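Local coordinates for putative polyprenyl synthetase (Streptomyces coelicolor, PDB 3NF2), which probably builds polyprenyl diphosphates by magnesium-dependent transfer of an allylic prenyl group to isopentenyl diphosphate, at residues A[82-85]-A[86-89]; A[106-109]-A[110-113]; A[219-222]-A[223-226]; A[264-267]-A[268-272]; A[311-314]-A[315-319]. All blocks are in the same frame, centred on the assembly; numbering follows the deposited sequence.

Contact 1: A[82-85]-A[86-89]; sequences AVEL and VHNF. With SO4 (sulfate ion), chain B.
One turn apart on helix 77-98, Glu84 and Asn88 meet in an i to i+4 contact in a largely buried part of the helical fold. Asn88 folds its amide back over the preceding turn, its CG beside its own backbone N (chi1 -73°), and ND2 comes within 2.5 Å of Glu84 O. That hydrogen bond is so short that its exact length is doubtful, but the same carbonyl also receives the regular helical bond from Asn88 N at 3.0 Å. A water ties the side chains together a second time, donating to Glu84 OE2 at 2.8 Å and accepting from Asn88 ND2 at 2.9 Å. Asn88 OD1 pairs with His38 NE2 and Glu84 OE1 forms a salt bridge with Arg58, so the amide and the carboxylate are both held at either end. The all-helical fold is that of the isoprenoid synthases, and this helix leads into the first aspartate-rich motif of the family. His87 extends away from the backbone, with CG anti to its N (chi1 170°), while its CB rests 3.3 Å from Val83 O. The ring thereby reaches a sulfate ion lying at its edge, to which NE2 gives a weak bond, 3.4 Å to O3. Arg58, Arg104 and Lys55 N also bind this sulfate, consistent with the site where relatives hold the diphosphate of isopentenyl diphosphate. On the apolar side of the helix, Val86 lays CG2 against Ala82 O at 3.4 Å, and both residues press on Leu148 of helix 139-165.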
loop_
_atom_site.group_PDB
_atom_site.type_symbol
_atom_site.label_atom_id
_atom_site.label_comp_id
_atom_site.label_asym_id
_atom_site.label_seq_id
_atom_site.Cartn_x
_atom_site.Cartn_y
_atom_site.Cartn_z
ATOM N N ALA A 82 13.932 -0.436 4.767
ATOM C CA ALA A 82 12.892 -0.105 3.803
ATOM C C ALA A 82 12.608 -1.254 2.820
ATOM O O ALA A 82 11.438 -1.541 2.522
ATOM C CB ALA A 82 13.260 1.163 3.055
ATOM N N VAL A 83 13.677 -1.904 2.341
ATOM C CA VAL A 83 13.574 -3.054 1.438
ATOM C C VAL A 83 12.859 -4.231 2.118
ATOM O O VAL A 83 11.989 -4.877 1.517
ATOM C CB VAL A 83 14.968 -3.490 0.898
ATOM C CG1 VAL A 83 14.924 -4.887 0.319
ATOM C CG2 VAL A 83 15.444 -2.543 -0.192
ATOM N N GLU A 84 13.205 -4.485 3.376
ATOM C CA GLU A 84 12.585 -5.563 4.128
ATOM C C GLU A 84 11.113 -5.300 4.408
ATOM O O GLU A 84 10.301 -6.227 4.414
ATOM C CB GLU A 84 13.320 -5.782 5.443
ATOM C CG GLU A 84 14.659 -6.488 5.305
ATOM C CD GLU A 84 14.612 -7.652 4.336
ATOM O OE1 GLU A 84 15.068 -7.470 3.186
ATOM O OE2 GLU A 84 14.113 -8.733 4.722
ATOM N N LEU A 85 10.787 -4.030 4.646
ATOM C CA LEU A 85 9.425 -3.609 4.928
ATOM C C LEU A 85 8.523 -3.777 3.709
ATOM O O LEU A 85 7.428 -4.337 3.825
ATOM C CB LEU A 85 9.397 -2.167 5.449
ATOM C CG LEU A 85 9.824 -1.984 6.909
ATOM C CD1 LEU A 85 10.055 -0.504 7.238
ATOM C CD2 LEU A 85 8.829 -2.607 7.891
ATOM N N VAL A 86 9.004 -3.310 2.551
ATOM C CA VAL A 86 8.295 -3.453 1.274
ATOM C C VAL A 86 8.130 -4.925 0.927
ATOM O O VAL A 86 7.039 -5.357 0.512
ATOM C CB VAL A 86 9.012 -2.708 0.116
ATOM C CG1 VAL A 86 8.439 -3.111 -1.229
ATOM C CG2 VAL A 86 8.861 -1.212 0.274
ATOM N N HIS A 87 9.202 -5.692 1.143
ATOM C CA HIS A 87 9.170 -7.142 0.970
ATOM C C HIS A 87 8.033 -7.776 1.751
ATOM O O HIS A 87 7.280 -8.573 1.205
ATOM C CB HIS A 87 10.496 -7.788 1.385
ATOM C CG HIS A 87 10.441 -9.282 1.465
ATOM N ND1 HIS A 87 10.275 -10.080 0.352
ATOM C CD2 HIS A 87 10.528 -10.122 2.522
ATOM C CE1 HIS A 87 10.257 -11.349 0.723
ATOM N NE2 HIS A 87 10.418 -11.404 2.033
ATOM N N ASN A 88 7.905 -7.404 3.021
ATOM C CA ASN A 88 6.902 -8.005 3.893
ATOM C C ASN A 88 5.465 -7.521 3.657
ATOM O O ASN A 88 4.515 -8.284 3.841
ATOM C CB ASN A 88 7.325 -7.870 5.348
ATOM C CG ASN A 88 8.471 -8.798 5.693
ATOM O OD1 ASN A 88 8.267 -9.990 5.966
ATOM N ND2 ASN A 88 9.683 -8.265 5.675
ATOM N N PHE A 89 5.329 -6.270 3.223
ATOM C CA PHE A 89 4.067 -5.719 2.710
ATOM C C PHE A 89 3.594 -6.553 1.537
ATOM O O PHE A 89 2.418 -6.902 1.436
ATOM C CB PHE A 89 4.267 -4.234 2.319
ATOM C CG PHE A 89 3.660 -3.830 0.978
ATOM C CD1 PHE A 89 4.476 -3.632 -0.135
ATOM C CD2 PHE A 89 2.287 -3.595 0.845
ATOM C CE1 PHE A 89 3.939 -3.244 -1.376
ATOM C CE2 PHE A 89 1.737 -3.199 -0.389
ATOM C CZ PHE A 89 2.564 -3.030 -1.501
HETATM S S SO4 B . 12.859 -14.219 2.951
HETATM O O1 SO4 B . 13.156 -13.020 3.736
HETATM O O2 SO4 B . 13.599 -15.341 3.525
HETATM O O3 SO4 B . 11.414 -14.467 3.005
HETATM O O4 SO4 B . 13.267 -14.053 1.550
HETATM O O HOH W 1 11.989 -9.880 6.163
#

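Contact 2: A[106-109]-A[110-113]; sequences RDTV and WKVH. With SO4 (sulfate ion), chain E.
Val109 O is reached by two backbone N-H groups of the following turn. His113 N binds it at 2.7 Å and nearly straight (168°), whereas Val112 N adds only a weak bond at 3.2 Å. Val112 N is also bonded to Thr108 O, and these links close the short helix 109-113 directly after strand 106-107. Thr108 stands at the N-cap position, yet its hydroxyl does not cap: OG1 lies over a face of the Trp110 indole, 3.0 Å from NE1 at an angle unfit for a hydrogen bond between them. Both groups turn instead to Asp100 O, which bonds to OG1 and to NE1. Trp110 takes up the crowded position between backbone N and carbonyl carbon (chi1 72°), which swings the indole back alongside Thr108. Lys111 CG covers the rim of that same face, 4.0 Å above its plane. This turn into helix 109-113 follows the first aspartate-rich motif of the family, here at the end of helix 77-98, where Thr108 packs on Asp95 and Trp110 on Leu96. A serine at Trp110 would probably uncover the Thr108 hydroxyl and deprive Asp100 O of its indole donor, opening a gap against Leu96 and Ala118. Farther along, Val112 divides its branches: CG2 meets Asp107 CB at 3.6 Å, and CG1 sits 3.7 Å above the centre of the His113 ring. At that ring's edge a sulfate ion, probably from the crystallisation liquor, accepts from His113 ND1 through O4 at 2.9 Å and more weakly through O2.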
loop_
_atom_site.group_PDB
_atom_site.type_symbol
_atom_site.label_atom_id
_atom_site.label_comp_id
_atom_site.label_asym_id
_atom_site.label_seq_id
_atom_site.Cartn_x
_atom_site.Cartn_y
_atom_site.Cartn_z
ATOM N N ARG A 106 3.733 -21.939 9.172
ATOM C CA ARG A 106 2.965 -21.159 10.138
ATOM C C ARG A 106 1.794 -20.526 9.423
ATOM O O ARG A 106 1.933 -20.090 8.278
ATOM C CB ARG A 106 3.831 -20.039 10.724
ATOM C CG ARG A 106 4.520 -20.344 12.054
ATOM C CD ARG A 106 5.482 -19.214 12.452
ATOM N NE ARG A 106 5.046 -17.932 11.898
ATOM C CZ ARG A 106 4.470 -16.950 12.586
ATOM N NH1 ARG A 106 4.265 -17.053 13.897
ATOM N NH2 ARG A 106 4.112 -15.846 11.950
ATOM N N ASP A 107 0.650 -20.457 10.098
ATOM C CA ASP A 107 -0.523 -19.754 9.569
ATOM C C ASP A 107 -0.207 -18.311 9.160
ATOM O O ASP A 107 0.544 -17.608 9.836
ATOM C CB ASP A 107 -1.660 -19.760 10.589
ATOM C CG ASP A 107 -2.408 -21.077 10.627
ATOM O OD1 ASP A 107 -2.204 -21.919 9.723
ATOM O OD2 ASP A 107 -3.209 -21.264 11.570
ATOM N N THR A 108 -0.757 -17.894 8.030
ATOM C CA THR A 108 -0.591 -16.527 7.569
ATOM C C THR A 108 -1.449 -15.567 8.397
ATOM O O THR A 108 -2.433 -15.976 9.040
ATOM C CB THR A 108 -0.956 -16.389 6.093
ATOM O OG1 THR A 108 -2.269 -16.919 5.880
ATOM C CG2 THR A 108 0.059 -17.136 5.222
ATOM N N VAL A 109 -1.060 -14.290 8.381
ATOM C CA VAL A 109 -1.773 -13.254 9.125
ATOM C C VAL A 109 -3.264 -13.244 8.841
ATOM O O VAL A 109 -4.058 -13.163 9.772
ATOM C CB VAL A 109 -1.157 -11.855 8.905
ATOM C CG1 VAL A 109 -2.148 -10.762 9.226
ATOM C CG2 VAL A 109 0.077 -11.702 9.772
ATOM N N TRP A 110 -3.649 -13.383 7.576
ATOM C CA TRP A 110 -5.071 -13.309 7.238
ATOM C C TRP A 110 -5.889 -14.445 7.876
ATOM O O TRP A 110 -7.011 -14.221 8.309
ATOM C CB TRP A 110 -5.306 -13.171 5.722
ATOM C CG TRP A 110 -5.035 -14.408 4.922
ATOM C CD1 TRP A 110 -3.887 -14.706 4.243
ATOM C CD2 TRP A 110 -5.937 -15.505 4.691
ATOM N NE1 TRP A 110 -4.012 -15.921 3.614
ATOM C CE2 TRP A 110 -5.257 -16.436 3.874
ATOM C CE3 TRP A 110 -7.250 -15.795 5.105
ATOM C CZ2 TRP A 110 -5.842 -17.644 3.463
ATOM C CZ3 TRP A 110 -7.834 -16.997 4.696
ATOM C CH2 TRP A 110 -7.126 -17.907 3.885
ATOM N N LYS A 111 -5.307 -15.643 7.944
ATOM C CA LYS A 111 -5.915 -16.788 8.629
ATOM C C LYS A 111 -6.096 -16.581 10.137
ATOM O O LYS A 111 -7.120 -16.958 10.711
ATOM C CB LYS A 111 -5.100 -18.059 8.375
ATOM C CG LYS A 111 -5.823 -19.106 7.544
ATOM C CD LYS A 111 -6.470 -20.169 8.433
ATOM C CE LYS A 111 -7.444 -21.034 7.645
ATOM N NZ LYS A 111 -7.714 -22.336 8.319
ATOM N N VAL A 112 -5.102 -15.976 10.773
ATOM C CA VAL A 112 -5.123 -15.789 12.215
ATOM C C VAL A 112 -5.926 -14.554 12.603
ATOM O O VAL A 112 -6.817 -14.623 13.449
ATOM C CB VAL A 112 -3.681 -15.713 12.780
ATOM C CG1 VAL A 112 -3.677 -15.615 14.292
ATOM C CG2 VAL A 112 -2.926 -16.926 12.366
ATOM N N HIS A 113 -5.624 -13.428 11.964
ATOM C CA HIS A 113 -6.166 -12.149 12.398
ATOM C C HIS A 113 -7.235 -11.536 11.478
ATOM O O HIS A 113 -7.773 -10.455 11.769
ATOM C CB HIS A 113 -5.022 -11.183 12.687
ATOM C CG HIS A 113 -4.176 -11.591 13.858
ATOM N ND1 HIS A 113 -4.686 -11.726 15.133
ATOM C CD2 HIS A 113 -2.855 -11.890 13.949
ATOM C CE1 HIS A 113 -3.718 -12.090 15.959
ATOM N NE2 HIS A 113 -2.596 -12.191 15.266
HETATM S S SO4 E . -7.720 -10.853 16.639
HETATM O O1 SO4 E . -8.638 -9.876 17.225
HETATM O O2 SO4 E . -6.589 -11.063 17.540
HETATM O O3 SO4 E . -8.420 -12.120 16.437
HETATM O O4 SO4 E . -7.237 -10.346 15.356
#

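Contact 3: A[219-222]-A[223-226]; sequences AFQA and VDDL
The Phe220 ring has one carboxylate oxygen of Asp224, one turn on, over one face: OD2 stands 3.1 Å from CE2 and 3.2 Å from CZ, with ring and carboxylate planes 82° apart. The Gln221 amide lies nearly parallel to that same carboxylate, its NE2 3.6 Å from Asp224 CB. A bend in the glutamine chain (chi2 58°) turns this amide along the helix, where NE2 donates to Asp225 OD1 at 3.1 Å and 163°. The acceptor lies in the amide plane, whereas the donor comes to OD1 from above the carboxylate plane. The regular bonds of helix 203-230 run on, Asp224 N to Phe220 O at 2.8 Å and Asp225 N to Gln221 O at the same length. The sequence FQAVDDL marks this turn as the second aspartate-rich motif of polyprenyl synthases, whose first aspartate in relatives helps bind the magnesium ions that hold the allylic diphosphate. Thr184 bonds to Gln221 OE1 and Leu251 N to Asp225 OD2. With both ends of its amide engaged, Gln221 is probably fixed in rotation and may act as a second-shell residue positioning Asp225, its N-H perhaps helping to offset the nearby charge of Glu180.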
loop_
_atom_site.group_PDB
_atom_site.type_symbol
_atom_site.label_atom_id
_atom_site.label_comp_id
_atom_site.label_asym_id
_atom_site.label_seq_id
_atom_site.Cartn_x
_atom_site.Cartn_y
_atom_site.Cartn_z
ATOM N N ALA A 219 18.739 -14.974 -11.475
ATOM C CA ALA A 219 19.546 -16.173 -11.246
ATOM C C ALA A 219 19.061 -16.870 -9.984
ATOM O O ALA A 219 18.988 -18.101 -9.921
ATOM C CB ALA A 219 21.022 -15.818 -11.135
ATOM N N PHE A 220 18.706 -16.056 -8.993
ATOM C CA PHE A 220 18.195 -16.534 -7.713
ATOM C C PHE A 220 16.847 -17.230 -7.881
ATOM O O PHE A 220 16.631 -18.316 -7.331
ATOM C CB PHE A 220 18.114 -15.362 -6.712
ATOM C CG PHE A 220 17.486 -15.716 -5.400
ATOM C CD1 PHE A 220 18.195 -16.436 -4.442
ATOM C CD2 PHE A 220 16.182 -15.312 -5.111
ATOM C CE1 PHE A 220 17.611 -16.760 -3.220
ATOM C CE2 PHE A 220 15.588 -15.630 -3.894
ATOM C CZ PHE A 220 16.303 -16.359 -2.951
ATOM N N GLN A 221 15.952 -16.612 -8.649
ATOM C CA GLN A 221 14.627 -17.184 -8.864
ATOM C C GLN A 221 14.650 -18.457 -9.716
ATOM O O GLN A 221 13.878 -19.392 -9.460
ATOM C CB GLN A 221 13.643 -16.158 -9.435
ATOM C CG GLN A 221 12.170 -16.618 -9.317
ATOM C CD GLN A 221 11.762 -16.888 -7.901
ATOM O OE1 GLN A 221 11.923 -16.032 -7.025
ATOM N NE2 GLN A 221 11.237 -18.089 -7.648
ATOM N N ALA A 222 15.542 -18.496 -10.704
ATOM C CA ALA A 222 15.785 -19.721 -11.482
ATOM C C ALA A 222 16.231 -20.888 -10.595
ATOM O O ALA A 222 15.718 -22.007 -10.724
ATOM C CB ALA A 222 16.800 -19.464 -12.587
ATOM N N VAL A 223 17.154 -20.615 -9.671
ATOM C CA VAL A 223 17.617 -21.628 -8.714
ATOM C C VAL A 223 16.509 -22.006 -7.728
ATOM O O VAL A 223 16.341 -23.193 -7.403
ATOM C CB VAL A 223 18.923 -21.181 -7.979
ATOM C CG1 VAL A 223 19.234 -22.077 -6.792
ATOM C CG2 VAL A 223 20.098 -21.183 -8.947
ATOM N N ASP A 224 15.756 -21.004 -7.268
ATOM C CA ASP A 224 14.556 -21.226 -6.445
ATOM C C ASP A 224 13.530 -22.127 -7.132
ATOM O O ASP A 224 12.951 -23.012 -6.512
ATOM C CB ASP A 224 13.880 -19.900 -6.095
ATOM C CG ASP A 224 13.925 -19.593 -4.620
ATOM O OD1 ASP A 224 13.653 -20.498 -3.802
ATOM O OD2 ASP A 224 14.207 -18.428 -4.278
ATOM N N ASP A 225 13.331 -21.904 -8.422
ATOM C CA ASP A 225 12.473 -22.767 -9.229
ATOM C C ASP A 225 12.998 -24.197 -9.373
ATOM O O ASP A 225 12.209 -25.143 -9.414
ATOM C CB ASP A 225 12.268 -22.155 -10.609
ATOM C CG ASP A 225 11.442 -20.895 -10.566
ATOM O OD1 ASP A 225 10.924 -20.552 -9.478
ATOM O OD2 ASP A 225 11.327 -20.243 -11.623
ATOM N N LEU A 226 14.316 -24.355 -9.473
ATOM C CA LEU A 226 14.903 -25.702 -9.509
ATOM C C LEU A 226 14.731 -26.409 -8.177
ATOM O O LEU A 226 14.390 -27.591 -8.148
ATOM C CB LEU A 226 16.377 -25.672 -9.906
ATOM C CG LEU A 226 16.731 -25.296 -11.349
ATOM C CD1 LEU A 226 18.210 -24.973 -11.446
ATOM C CD2 LEU A 226 16.339 -26.395 -12.351
#

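Contact 4: A[264-267]-A[268-272]; sequences SERL and GEILT
Leu267 and Leu271 form the tight side of helix 262-275, an amphipathic helix packed on helices 251-259 and 285-297 at the periphery of the all-helical fold. Leu267 extends with CG anti to its backbone N (chi1 177°), and the two side chains cross at a slant, Leu267 CG lying 3.8 Å from Leu271 CD1. Leu271 CG also presses on Leu267 O at 3.2 Å. Around this pair close Ala256 and Leu257 from one neighbouring helix and Ile295 from the other. An alanine in place of Leu267 would probably open a gap between the three helices and leave Leu271 CD1 without this apolar partner. The solvent side relies mainly on a salt bridge. There Arg266 bends at chi2 and crosses Glu269 at about a right angle, bringing NH2 to 2.8 Å from OE1. The carboxylate oxygen lies at the guanidinium edge, in its plane, and is met nearly along its own C-O bond. Ile270 lies against the arginine: its CG1 is 3.6 Å above the guanidinium plane, toward the rim, and the residue also packs on Leu294. Arg266 and Glu269 touch a crystal neighbour as well, which may influence their conformation. At the far end of the turn, Gly268 O accepts Thr272 OG1 at 2.9 Å and Thr272 N at 3.2 Å, from opposite faces of its carbonyl plane.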
loop_
_atom_site.group_PDB
_atom_site.type_symbol
_atom_site.label_atom_id
_atom_site.label_comp_id
_atom_site.label_asym_id
_atom_site.label_seq_id
_atom_site.Cartn_x
_atom_site.Cartn_y
_atom_site.Cartn_z
ATOM N N SER A 264 7.023 -32.703 -23.968
ATOM C CA SER A 264 6.386 -31.405 -23.857
ATOM C C SER A 264 4.877 -31.456 -24.106
ATOM O O SER A 264 4.103 -30.879 -23.335
ATOM C CB SER A 264 7.024 -30.456 -24.848
ATOM O OG SER A 264 6.408 -29.183 -24.787
ATOM N N GLU A 265 4.476 -32.143 -25.179
ATOM C CA GLU A 265 3.065 -32.274 -25.543
ATOM C C GLU A 265 2.289 -32.991 -24.446
ATOM O O GLU A 265 1.212 -32.548 -24.058
ATOM C CB GLU A 265 2.897 -33.008 -26.884
ATOM C CG GLU A 265 3.586 -32.356 -28.096
ATOM C CD GLU A 265 2.824 -31.175 -28.701
ATOM O OE1 GLU A 265 1.595 -31.067 -28.497
ATOM O OE2 GLU A 265 3.463 -30.361 -29.401
ATOM N N ARG A 266 2.842 -34.080 -23.926
ATOM C CA ARG A 266 2.146 -34.852 -22.897
ATOM C C ARG A 266 2.033 -34.100 -21.564
ATOM O O ARG A 266 1.000 -34.171 -20.879
ATOM C CB ARG A 266 2.798 -36.223 -22.708
ATOM C CG ARG A 266 2.065 -37.141 -21.724
ATOM C CD ARG A 266 0.591 -37.330 -22.104
ATOM N NE ARG A 266 -0.131 -38.043 -21.059
ATOM C CZ ARG A 266 -1.454 -38.153 -20.989
ATOM N NH1 ARG A 266 -1.998 -38.827 -19.987
ATOM N NH2 ARG A 266 -2.231 -37.586 -21.907
ATOM N N LEU A 267 3.087 -33.374 -21.208
ATOM C CA LEU A 267 3.055 -32.521 -20.019
ATOM C C LEU A 267 1.950 -31.452 -20.113
ATOM O O LEU A 267 1.241 -31.201 -19.134
ATOM C CB LEU A 267 4.425 -31.874 -19.787
ATOM C CG LEU A 267 4.508 -30.895 -18.617
ATOM C CD1 LEU A 267 4.556 -31.624 -17.289
ATOM C CD2 LEU A 267 5.681 -29.964 -18.778
ATOM N N GLY A 268 1.810 -30.842 -21.292
ATOM C CA GLY A 268 0.712 -29.913 -21.590
ATOM C C GLY A 268 -0.680 -30.475 -21.331
ATOM O O GLY A 268 -1.509 -29.818 -20.699
ATOM N N GLU A 269 -0.926 -31.693 -21.814
ATOM C CA GLU A 269 -2.211 -32.369 -21.625
ATOM C C GLU A 269 -2.485 -32.627 -20.149
ATOM O O GLU A 269 -3.590 -32.389 -19.659
ATOM C CB GLU A 269 -2.244 -33.689 -22.406
ATOM C CG GLU A 269 -2.233 -33.529 -23.927
ATOM C CD GLU A 269 -1.860 -34.811 -24.674
ATOM O OE1 GLU A 269 -1.832 -35.901 -24.054
ATOM O OE2 GLU A 269 -1.590 -34.725 -25.893
ATOM N N ILE A 270 -1.456 -33.088 -19.446
ATOM C CA ILE A 270 -1.554 -33.458 -18.034
ATOM C C ILE A 270 -1.810 -32.250 -17.123
ATOM O O ILE A 270 -2.688 -32.297 -16.262
ATOM C CB ILE A 270 -0.285 -34.230 -17.586
ATOM C CG1 ILE A 270 -0.269 -35.628 -18.202
ATOM C CG2 ILE A 270 -0.208 -34.346 -16.085
ATOM C CD1 ILE A 270 1.022 -36.378 -17.968
ATOM N N LEU A 271 -1.057 -31.170 -17.329
ATOM C CA LEU A 271 -1.193 -29.963 -16.507
ATOM C C LEU A 271 -2.525 -29.243 -16.722
ATOM O O LEU A 271 -3.079 -28.666 -15.780
ATOM C CB LEU A 271 -0.022 -29.002 -16.743
ATOM C CG LEU A 271 1.401 -29.478 -16.418
ATOM C CD1 LEU A 271 2.404 -28.385 -16.788
ATOM C CD2 LEU A 271 1.578 -29.929 -14.963
ATOM N N THR A 272 -3.023 -29.277 -17.961
ATOM C CA THR A 272 -4.379 -28.827 -18.284
ATOM C C THR A 272 -5.414 -29.707 -17.555
ATOM O O THR A 272 -6.358 -29.188 -16.955
ATOM C CB THR A 272 -4.609 -28.811 -19.818
ATOM O OG1 THR A 272 -3.667 -27.919 -20.435
ATOM C CG2 THR A 272 -6.040 -28.368 -20.186
#

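Contact 5: A[311-314]-A[315-319]; sequences QHTI and AIEAL
Helix 300-319 packs on both helices 203-230 and 326-339, and along it His312 and Ile316 form an i to i+4 pair facing the second of these. The two side chains run side by side in the same direction, Ile316 CD1 coming obliquely to the imidazole at 3.5 Å from His312 CE1. The ring stands well out from the backbone, CG anti to N (chi1 -179°), which carries NE2 to its hydrogen bond with Asp337 OD1. Ile316 packs on Thr333 and Asp337 too. Beneath the pair, Ile316 N binds His312 O at 2.9 Å in an almost straight bond (175°). On the exposed flank Glu317 N reaches Thr313 O at 2.8 Å, and the glutamate carboxylate only skirts the threonine, OE1 3.9 Å from Thr313 CG2. The next bond, Ala318 N to Ile314 O at 3.1 Å, is weak; the same N-H also bonds to Ala315 O at 2.9 Å, which receives Leu319 N too. Gln311, toward the other neighbour, bonds to His215. The partnership with Asp337 would probably favour a proton on His312 NE2 and, with the Ile316 methyl alongside, limit rotation of the ring.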
loop_
_atom_site.group_PDB
_atom_site.type_symbol
_atom_site.label_atom_id
_atom_site.label_comp_id
_atom_site.label_asym_id
_atom_site.label_seq_id
_atom_site.Cartn_x
_atom_site.Cartn_y
_atom_site.Cartn_z
ATOM N N GLN A 311 22.406 -15.723 -16.103
ATOM C CA GLN A 311 22.019 -14.528 -15.347
ATOM C C GLN A 311 23.069 -14.118 -14.310
ATOM O O GLN A 311 23.331 -12.928 -14.129
ATOM C CB GLN A 311 20.649 -14.720 -14.693
ATOM C CG GLN A 311 19.499 -14.716 -15.682
ATOM C CD GLN A 311 19.301 -13.349 -16.301
ATOM O OE1 GLN A 311 19.573 -12.331 -15.669
ATOM N NE2 GLN A 311 18.832 -13.318 -17.544
ATOM N N HIS A 312 23.643 -15.114 -13.644
ATOM C CA HIS A 312 24.809 -14.961 -12.779
ATOM C C HIS A 312 25.913 -14.172 -13.491
ATOM O O HIS A 312 26.427 -13.191 -12.958
ATOM C CB HIS A 312 25.312 -16.352 -12.382
ATOM C CG HIS A 312 26.506 -16.347 -11.477
ATOM N ND1 HIS A 312 27.793 -16.159 -11.938
ATOM C CD2 HIS A 312 26.612 -16.558 -10.144
ATOM C CE1 HIS A 312 28.637 -16.231 -10.924
ATOM N NE2 HIS A 312 27.945 -16.468 -9.823
ATOM N N THR A 313 26.239 -14.608 -14.704
ATOM C CA THR A 313 27.279 -14.019 -15.532
ATOM C C THR A 313 26.962 -12.573 -15.897
ATOM O O THR A 313 27.823 -11.714 -15.762
ATOM C CB THR A 313 27.516 -14.894 -16.795
ATOM O OG1 THR A 313 28.063 -16.156 -16.390
ATOM C CG2 THR A 313 28.448 -14.220 -17.808
ATOM N N ILE A 314 25.735 -12.301 -16.338
ATOM C CA ILE A 314 25.308 -10.923 -16.658
ATOM C C ILE A 314 25.383 -9.994 -15.433
ATOM O O ILE A 314 25.776 -8.818 -15.552
ATOM C CB ILE A 314 23.893 -10.887 -17.288
ATOM C CG1 ILE A 314 23.868 -11.759 -18.548
ATOM C CG2 ILE A 314 23.460 -9.438 -17.638
ATOM C CD1 ILE A 314 22.490 -12.283 -18.927
ATOM N N ALA A 315 25.031 -10.536 -14.264
ATOM C CA ALA A 315 25.132 -9.801 -13.000
ATOM C C ALA A 315 26.588 -9.449 -12.667
ATOM O O ALA A 315 26.925 -8.277 -12.525
ATOM C CB ALA A 315 24.499 -10.595 -11.860
ATOM N N ILE A 316 27.434 -10.475 -12.576
ATOM C CA ILE A 316 28.848 -10.337 -12.219
ATOM C C ILE A 316 29.631 -9.510 -13.241
ATOM O O ILE A 316 30.531 -8.750 -12.880
ATOM C CB ILE A 316 29.481 -11.731 -11.923
ATOM C CG1 ILE A 316 29.261 -12.071 -10.442
ATOM C CG2 ILE A 316 30.965 -11.794 -12.320
ATOM C CD1 ILE A 316 30.095 -13.230 -9.905
ATOM N N GLU A 317 29.235 -9.614 -14.504
ATOM C CA GLU A 317 29.811 -8.792 -15.561
ATOM C C GLU A 317 29.299 -7.335 -15.551
ATOM O O GLU A 317 29.929 -6.450 -16.135
ATOM C CB GLU A 317 29.698 -9.524 -16.918
ATOM C CG GLU A 317 29.205 -8.769 -18.150
ATOM C CD GLU A 317 28.993 -9.709 -19.351
ATOM O OE1 GLU A 317 29.584 -10.814 -19.366
ATOM O OE2 GLU A 317 28.237 -9.347 -20.280
ATOM N N ALA A 318 28.194 -7.072 -14.854
ATOM C CA ALA A 318 27.751 -5.682 -14.643
ATOM C C ALA A 318 28.559 -4.984 -13.535
ATOM O O ALA A 318 28.780 -3.777 -13.603
ATOM C CB ALA A 318 26.257 -5.608 -14.358
ATOM N N LEU A 319 28.995 -5.747 -12.529
ATOM C CA LEU A 319 29.883 -5.241 -11.472
ATOM C C LEU A 319 31.196 -4.689 -12.009
ATOM O O LEU A 319 31.733 -3.728 -11.457
ATOM C CB LEU A 319 30.237 -6.345 -10.479
ATOM C CG LEU A 319 29.372 -6.666 -9.266
ATOM C CD1 LEU A 319 29.966 -7.871 -8.565
ATOM C CD2 LEU A 319 29.252 -5.490 -8.310
#

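How the contacts relate
Contact 1 is the buried one, while contacts 2 to 5 are partly buried and contact 4 lies farthest from the centre of the chain. Contacts 1 and 3 sit on opposite sides of that centre, about 21 Å apart between centres, and carry polar groups that in relatives belong to the active site. Histidines of contacts 1 and 2 each meet a sulfate, but arginines and a lysine gather round that of contact 1. Contact 2 packs back on helix 77-98, which carries contact 1, through Thr108, Val109 and Trp110. Contacts 3 and 5 touch directly, Ala219 CB lying 3.7 Å from Gln311 CB. A surface salt bridge sets contact 4 apart, whereas contact 5 relies on a ring-to-methyl contact.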